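Putative succinylglutamate desuccinylase / aspartoacylase (Shewanella amazonensis, PDB 3FMC) probably acts as a zinc-dependent hydrolase of the succinylglutamate desuccinylase/aspartoacylase family, although its natural substrate is not established. Local coordinates at residues 135-138 and 139-142; 262-265 and 266-270. All coordinates share one frame; numbering follows the deposited sequence.

Contact 1. Residues 135-138 and 139-142; sequences VEEC and ARRL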
ATOM      1  N   VAL C 135     -14.510   4.123 -33.390  1.00 18.81           N
ATOM      2  CA  VAL C 135     -14.760   5.306 -32.565  1.00 18.90           C
ATOM      3  C   VAL C 135     -16.164   5.190 -31.935  1.00 21.06           C
ATOM      4  O   VAL C 135     -16.373   5.431 -30.726  1.00 19.83           O
ATOM      5  CB  VAL C 135     -14.588   6.603 -33.365  1.00 18.29           C
ATOM      6  CG1 VAL C 135     -15.105   7.837 -32.596  1.00 19.75           C
ATOM      7  CG2 VAL C 135     -13.124   6.815 -33.741  1.00 15.27           C
ATOM      8  N   GLU C 136     -17.116   4.730 -32.714  1.00 22.10           N
ATOM      9  CA  GLU C 136     -18.477   4.581 -32.191  1.00 22.29           C
ATOM     10  C   GLU C 136     -18.580   3.479 -31.151  1.00 20.57           C
ATOM     11  O   GLU C 136     -19.370   3.580 -30.209  1.00 20.89           O
ATOM     12  CB  GLU C 136     -19.489   4.333 -33.328  1.00 21.81           C
ATOM     13  CG  GLU C 136     -20.945   4.101 -32.805  1.00 25.86           C
ATOM     14  CD  GLU C 136     -21.480   5.221 -31.873  1.00 39.09           C
ATOM     15  OE1 GLU C 136     -21.036   6.388 -31.988  1.00 39.20           O
ATOM     16  OE2 GLU C 136     -22.357   4.918 -31.028  1.00 44.04           O
ATOM     17  N   GLU C 137     -17.806   2.406 -31.335  1.00 17.80           N
ATOM     18  CA  GLU C 137     -17.807   1.279 -30.417  1.00 18.20           C
ATOM     19  C   GLU C 137     -17.279   1.665 -29.015  1.00 19.97           C
ATOM     20  O   GLU C 137     -17.744   1.129 -27.985  1.00 20.07           O
ATOM     21  CB  GLU C 137     -17.027   0.096 -31.007  1.00 21.04           C
ATOM     22  CG  GLU C 137     -17.790  -0.668 -32.079  1.00 21.28           C
ATOM     23  CD  GLU C 137     -19.038  -1.361 -31.551  1.00 24.92           C
ATOM     24  OE1 GLU C 137     -18.931  -2.377 -30.862  1.00 27.93           O
ATOM     25  OE2 GLU C 137     -20.134  -0.874 -31.826  1.00 34.41           O
ATOM     26  N   CYS C 138     -16.320   2.592 -28.995  1.00 19.73           N
ATOM     27  CA  CYS C 138     -15.765   3.121 -27.745  1.00 17.76           C
ATOM     28  C   CYS C 138     -16.861   3.936 -27.020  1.00 19.10           C
ATOM     29  O   CYS C 138     -17.027   3.823 -25.811  1.00 20.83           O
ATOM     30  CB  CYS C 138     -14.559   4.023 -28.004  1.00 17.22           C
ATOM     31  SG  CYS C 138     -13.073   3.117 -28.548  1.00 17.49           S
ATOM     32  N   ALA C 139     -17.560   4.794 -27.767  1.00 18.66           N
ATOM     33  CA  ALA C 139     -18.648   5.598 -27.226  1.00 16.93           C
ATOM     34  C   ALA C 139     -19.731   4.694 -26.665  1.00 19.73           C
ATOM     35  O   ALA C 139     -20.249   4.940 -25.594  1.00 21.89           O
ATOM     36  CB  ALA C 139     -19.216   6.528 -28.307  1.00 19.68           C
ATOM     37  N   ARG C 140     -20.088   3.648 -27.394  1.00 20.30           N
ATOM     38  CA  ARG C 140     -21.115   2.734 -26.959  1.00 21.99           C
ATOM     39  C   ARG C 140     -20.710   2.054 -25.643  1.00 22.95           C
ATOM     40  O   ARG C 140     -21.528   1.855 -24.742  1.00 20.52           O
ATOM     41  CB  ARG C 140     -21.364   1.695 -28.069  1.00 21.88           C
ATOM     42  CG  ARG C 140     -22.377   0.613 -27.693  1.00 32.57           C
ATOM     43  CD  ARG C 140     -22.792  -0.269 -28.882  1.00 33.54           C
ATOM     44  NE  ARG C 140     -21.824  -1.321 -29.197  1.00 46.04           N
ATOM     45  CZ  ARG C 140     -21.686  -2.446 -28.503  1.00 48.46           C
ATOM     46  NH1 ARG C 140     -22.423  -2.681 -27.416  1.00 55.08           N
ATOM     47  NH2 ARG C 140     -20.785  -3.342 -28.884  1.00 53.53           N
ATOM     48  N   ARG C 141     -19.441   1.694 -25.542  1.00 21.71           N
ATOM     49  CA  ARG C 141     -18.919   1.045 -24.348  1.00 21.06           C
ATOM     50  C   ARG C 141     -19.069   1.898 -23.081  1.00 19.04           C
ATOM     51  O   ARG C 141     -19.389   1.389 -22.010  1.00 20.44           O
ATOM     52  CB  ARG C 141     -17.421   0.761 -24.545  1.00 20.49           C
ATOM     53  CG  ARG C 141     -16.856  -0.150 -23.512  1.00 20.10           C
ATOM     54  CD  ARG C 141     -17.362  -1.560 -23.721  1.00 28.77           C
ATOM     55  NE  ARG C 141     -16.615  -2.431 -22.863  1.00 22.09           N
ATOM     56  CZ  ARG C 141     -16.649  -3.743 -22.869  1.00 26.43           C
ATOM     57  NH1 ARG C 141     -17.460  -4.409 -23.684  1.00 29.95           N
ATOM     58  NH2 ARG C 141     -15.895  -4.387 -22.004  1.00 29.36           N
ATOM     59  N   LEU C 142     -18.766   3.187 -23.195  1.00 20.43           N
ATOM     60  CA  LEU C 142     -18.869   4.109 -22.081  1.00 21.49           C
ATOM     61  C   LEU C 142     -20.297   4.496 -21.729  1.00 23.80           C
ATOM     62  O   LEU C 142     -20.525   5.060 -20.655  1.00 24.86           O
ATOM     63  CB  LEU C 142     -18.071   5.382 -22.343  1.00 21.46           C
ATOM     64  CG  LEU C 142     -16.554   5.185 -22.494  1.00 21.84           C
ATOM     65  CD1 LEU C 142     -15.837   6.514 -22.607  1.00 21.73           C
ATOM     66  CD2 LEU C 142     -15.981   4.395 -21.308  1.00 23.25           C
TER

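Contact 2. Residues 262-265 and 266-270; sequences LAYL and SHRGV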
ATOM      1  N   LEU C 262      11.583  11.406 -34.260  1.00 16.69           N
ATOM      2  CA  LEU C 262      11.609  12.291 -35.455  1.00 16.87           C
ATOM      3  C   LEU C 262      12.055  11.559 -36.712  1.00 16.00           C
ATOM      4  O   LEU C 262      11.506  11.814 -37.796  1.00 18.07           O
ATOM      5  CB  LEU C 262      12.468  13.518 -35.218  1.00 16.80           C
ATOM      6  CG  LEU C 262      11.967  14.704 -34.406  1.00 28.55           C
ATOM      7  CD1 LEU C 262      13.163  15.685 -34.254  1.00 24.12           C
ATOM      8  CD2 LEU C 262      10.794  15.352 -35.104  1.00 26.00           C
ATOM      9  N   ALA C 263      13.060  10.688 -36.607  1.00 16.10           N
ATOM     10  CA  ALA C 263      13.484   9.891 -37.789  1.00 15.70           C
ATOM     11  C   ALA C 263      12.297   9.069 -38.350  1.00 16.45           C
ATOM     12  O   ALA C 263      12.112   8.959 -39.567  1.00 18.08           O
ATOM     13  CB  ALA C 263      14.676   8.983 -37.450  1.00 16.30           C
ATOM     14  N   TYR C 264      11.481   8.446 -37.467  1.00 16.32           N
ATOM     15  CA  TYR C 264      10.326   7.701 -37.893  1.00 15.64           C
ATOM     16  C   TYR C 264       9.310   8.627 -38.559  1.00 13.52           C
ATOM     17  O   TYR C 264       8.755   8.305 -39.586  1.00 15.36           O
ATOM     18  CB  TYR C 264       9.664   6.930 -36.722  1.00 15.37           C
ATOM     19  CG  TYR C 264       8.517   6.074 -37.163  1.00 15.84           C
ATOM     20  CD1 TYR C 264       8.724   4.925 -37.896  1.00 14.27           C
ATOM     21  CD2 TYR C 264       7.197   6.405 -36.833  1.00 18.49           C
ATOM     22  CE1 TYR C 264       7.690   4.155 -38.332  1.00 16.78           C
ATOM     23  CE2 TYR C 264       6.149   5.619 -37.263  1.00 16.07           C
ATOM     24  CZ  TYR C 264       6.393   4.481 -37.991  1.00 14.48           C
ATOM     25  OH  TYR C 264       5.364   3.665 -38.438  1.00 17.69           O
ATOM     26  N   LEU C 265       9.087   9.784 -37.951  1.00 15.42           N
ATOM     27  CA  LEU C 265       8.123  10.762 -38.497  1.00 15.45           C
ATOM     28  C   LEU C 265       8.572  11.266 -39.891  1.00 17.42           C
ATOM     29  O   LEU C 265       7.740  11.439 -40.771  1.00 17.54           O
ATOM     30  CB  LEU C 265       7.966  11.912 -37.503  1.00 16.59           C
ATOM     31  CG  LEU C 265       7.370  11.557 -36.129  1.00 16.90           C
ATOM     32  CD1 LEU C 265       7.088  12.812 -35.301  1.00 20.56           C
ATOM     33  CD2 LEU C 265       6.150  10.689 -36.295  1.00 17.11           C
ATOM     34  N   SER C 266       9.868  11.516 -40.069  1.00 17.68           N
ATOM     35  CA  SER C 266      10.403  11.897 -41.405  1.00 18.66           C
ATOM     36  C   SER C 266      10.157  10.746 -42.399  1.00 17.25           C
ATOM     37  O   SER C 266       9.614  10.927 -43.491  1.00 17.90           O
ATOM     38  CB  SER C 266      11.891  12.254 -41.285  1.00 19.69           C
ATOM     39  OG  SER C 266      12.459  12.488 -42.551  1.00 21.27           O
ATOM     40  N   HIS C 267      10.552   9.536 -42.003  1.00 18.27           N
ATOM     41  CA  HIS C 267      10.268   8.337 -42.792  1.00 17.72           C
ATOM     42  C   HIS C 267       8.815   8.205 -43.255  1.00 17.34           C
ATOM     43  O   HIS C 267       8.543   7.856 -44.409  1.00 16.09           O
ATOM     44  CB  HIS C 267      10.778   7.085 -42.040  1.00 21.12           C
ATOM     45  CG  HIS C 267      10.147   5.801 -42.480  1.00 17.93           C
ATOM     46  ND1 HIS C 267      10.332   5.259 -43.733  1.00 21.67           N
ATOM     47  CD2 HIS C 267       9.393   4.910 -41.792  1.00 21.96           C
ATOM     48  CE1 HIS C 267       9.663   4.124 -43.816  1.00 21.58           C
ATOM     49  NE2 HIS C 267       9.092   3.882 -42.643  1.00 21.20           N
ATOM     50  N   ARG C 268       7.852   8.473 -42.362  1.00 17.20           N
ATOM     51  CA  ARG C 268       6.433   8.371 -42.686  1.00 16.35           C
ATOM     52  C   ARG C 268       5.824   9.620 -43.309  1.00 14.14           C
ATOM     53  O   ARG C 268       4.639   9.646 -43.610  1.00 15.52           O
ATOM     54  CB  ARG C 268       5.646   8.012 -41.418  1.00 14.76           C
ATOM     55  CG  ARG C 268       6.030   6.655 -40.794  1.00 13.40           C
ATOM     56  CD  ARG C 268       5.707   5.544 -41.720  1.00 16.84           C
ATOM     57  NE  ARG C 268       4.344   5.665 -42.223  1.00 17.11           N
ATOM     58  CZ  ARG C 268       3.275   5.170 -41.607  1.00 24.23           C
ATOM     59  NH1 ARG C 268       3.394   4.486 -40.477  1.00 21.41           N
ATOM     60  NH2 ARG C 268       2.090   5.322 -42.149  1.00 23.14           N
ATOM     61  N   GLY C 269       6.629  10.641 -43.515  1.00 15.94           N
ATOM     62  CA  GLY C 269       6.160  11.864 -44.143  1.00 17.69           C
ATOM     63  C   GLY C 269       5.251  12.720 -43.321  1.00 18.91           C
ATOM     64  O   GLY C 269       4.446  13.479 -43.872  1.00 18.11           O
ATOM     65  N   VAL C 270       5.406  12.626 -42.003  1.00 18.61           N
ATOM     66  CA  VAL C 270       4.649  13.446 -41.056  1.00 16.32           C
ATOM     67  C   VAL C 270       5.283  14.819 -40.978  1.00 14.19           C
ATOM     68  O   VAL C 270       4.574  15.799 -40.820  1.00 15.96           O
ATOM     69  CB  VAL C 270       4.630  12.781 -39.650  1.00 14.51           C
ATOM     70  CG1 VAL C 270       4.025  13.790 -38.599  1.00 18.03           C
ATOM     71  CG2 VAL C 270       3.882  11.445 -39.714  1.00 16.27           C
TER

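Contact 1. Residues 135-138 and 139-142
Glu137 and Arg140, one helical turn apart, run side by side in the same direction, and the carboxylate is gripped side-on by two nitrogens of the guanidinium. Arg140 NH2 reaches Glu137 OE1 at 2.9 Å, on the syn side of that oxygen and only slightly out of the carboxylate plane. Arg140 NE meets Glu137 OE2 at 3.2 Å in a nearly straight bond (174°), yet arrives from above the carboxylate plane. Both oxygens lie near the guanidinium plane, at its edge; the two flat groups are turned 42° against each other, so the pair is bidentate but twisted. Arg140 extends through its first two torsions, with CG anti to the backbone N, and then bends at chi3 (80°), which brings NE and NH2 back alongside the Glu137 chain, itself bent at chi2. With each oxygen tied to its own nitrogen, turning either group would be likely to stretch or break a bond. Glu136 takes a lesser part, its OE1 lying 4.1 Å from Ala139 CB. Arg141 leads away from the pair and bonds through NE to His152. The helical i to i+4 backbone bonds continue, with Arg140 N bonded to Glu136 O at 2.9 Å and Leu142 N to Cys138 O at 3.2 Å. Cys138 and Leu142 pack on Val156 of helix 150-163, whereas the salt bridge belongs to the surface side, where Glu137 also touches His107. This is an i to i+3 Glu-Arg salt bridge on an amphipathic alpha-helix, in the last turns of helix 123-142 of the catalytic domain.

Contact 2. Residues 262-265 and 266-270
Arg268 lays its CG over one face of the Tyr264 ring, a CH-pi contact 3.8 Å from CG to the ring centroid, while its NH1 donates to Tyr264 OH at 3.0 Å. The hydroxyl sits at the guanidinium edge, in its plane, and that plane stands almost perpendicular (88°) to the ring. Bends at chi2 and chi3 fold the arginine along the tyrosine. His267 meets the ring obliquely, its CD2 3.9 Å from Tyr264 CE1, and itself stacks on Tyr193. Outside the segments, Glu187 OE2 is the main hydrogen-bond partner of Tyr264 OH, and Phe194 stacks on the tyrosine ring. A Schellman motif closes the helix just beyond these groups: Gly269 turns the chain with positive phi (71°), and Val270 N bonds to Leu265 O at 2.9 Å. Val270 CB then packs 4.1 Å from Leu265 CB, and both side chains rest on Val36 of strand 36-40. A leucine in place of Tyr264 lacks both hydroxyl and ring face, and Arg268 would probably be freer to swing away, with Glu187 losing a hydrogen-bond partner. Receiving from Arg268 and presumably donating to Glu187, the phenol probably bridges a cation and an anion whose direct pairing is long and weak.

How the contacts relate
Contact 1 comes first along the chain, near the end of helix 123-142, and contact 2 follows more than a hundred residues later, where helix 251-267 runs out. Their centres are about 31 Å apart and their nearest atoms about 17 Å, so they do not touch; both belong to the catalytic domain. Residues 135-142 lie on the surface, backed by helix 150-163. Residues 262-270 are more deeply set, against helix 48-60 and strands 36-40 and 167-174; these two strands pair in parallel. The two contacts thus lie at separate helix ends on different parts of the domain, and neither contains the residues of a possible metal site, His43, Glu46 and His172.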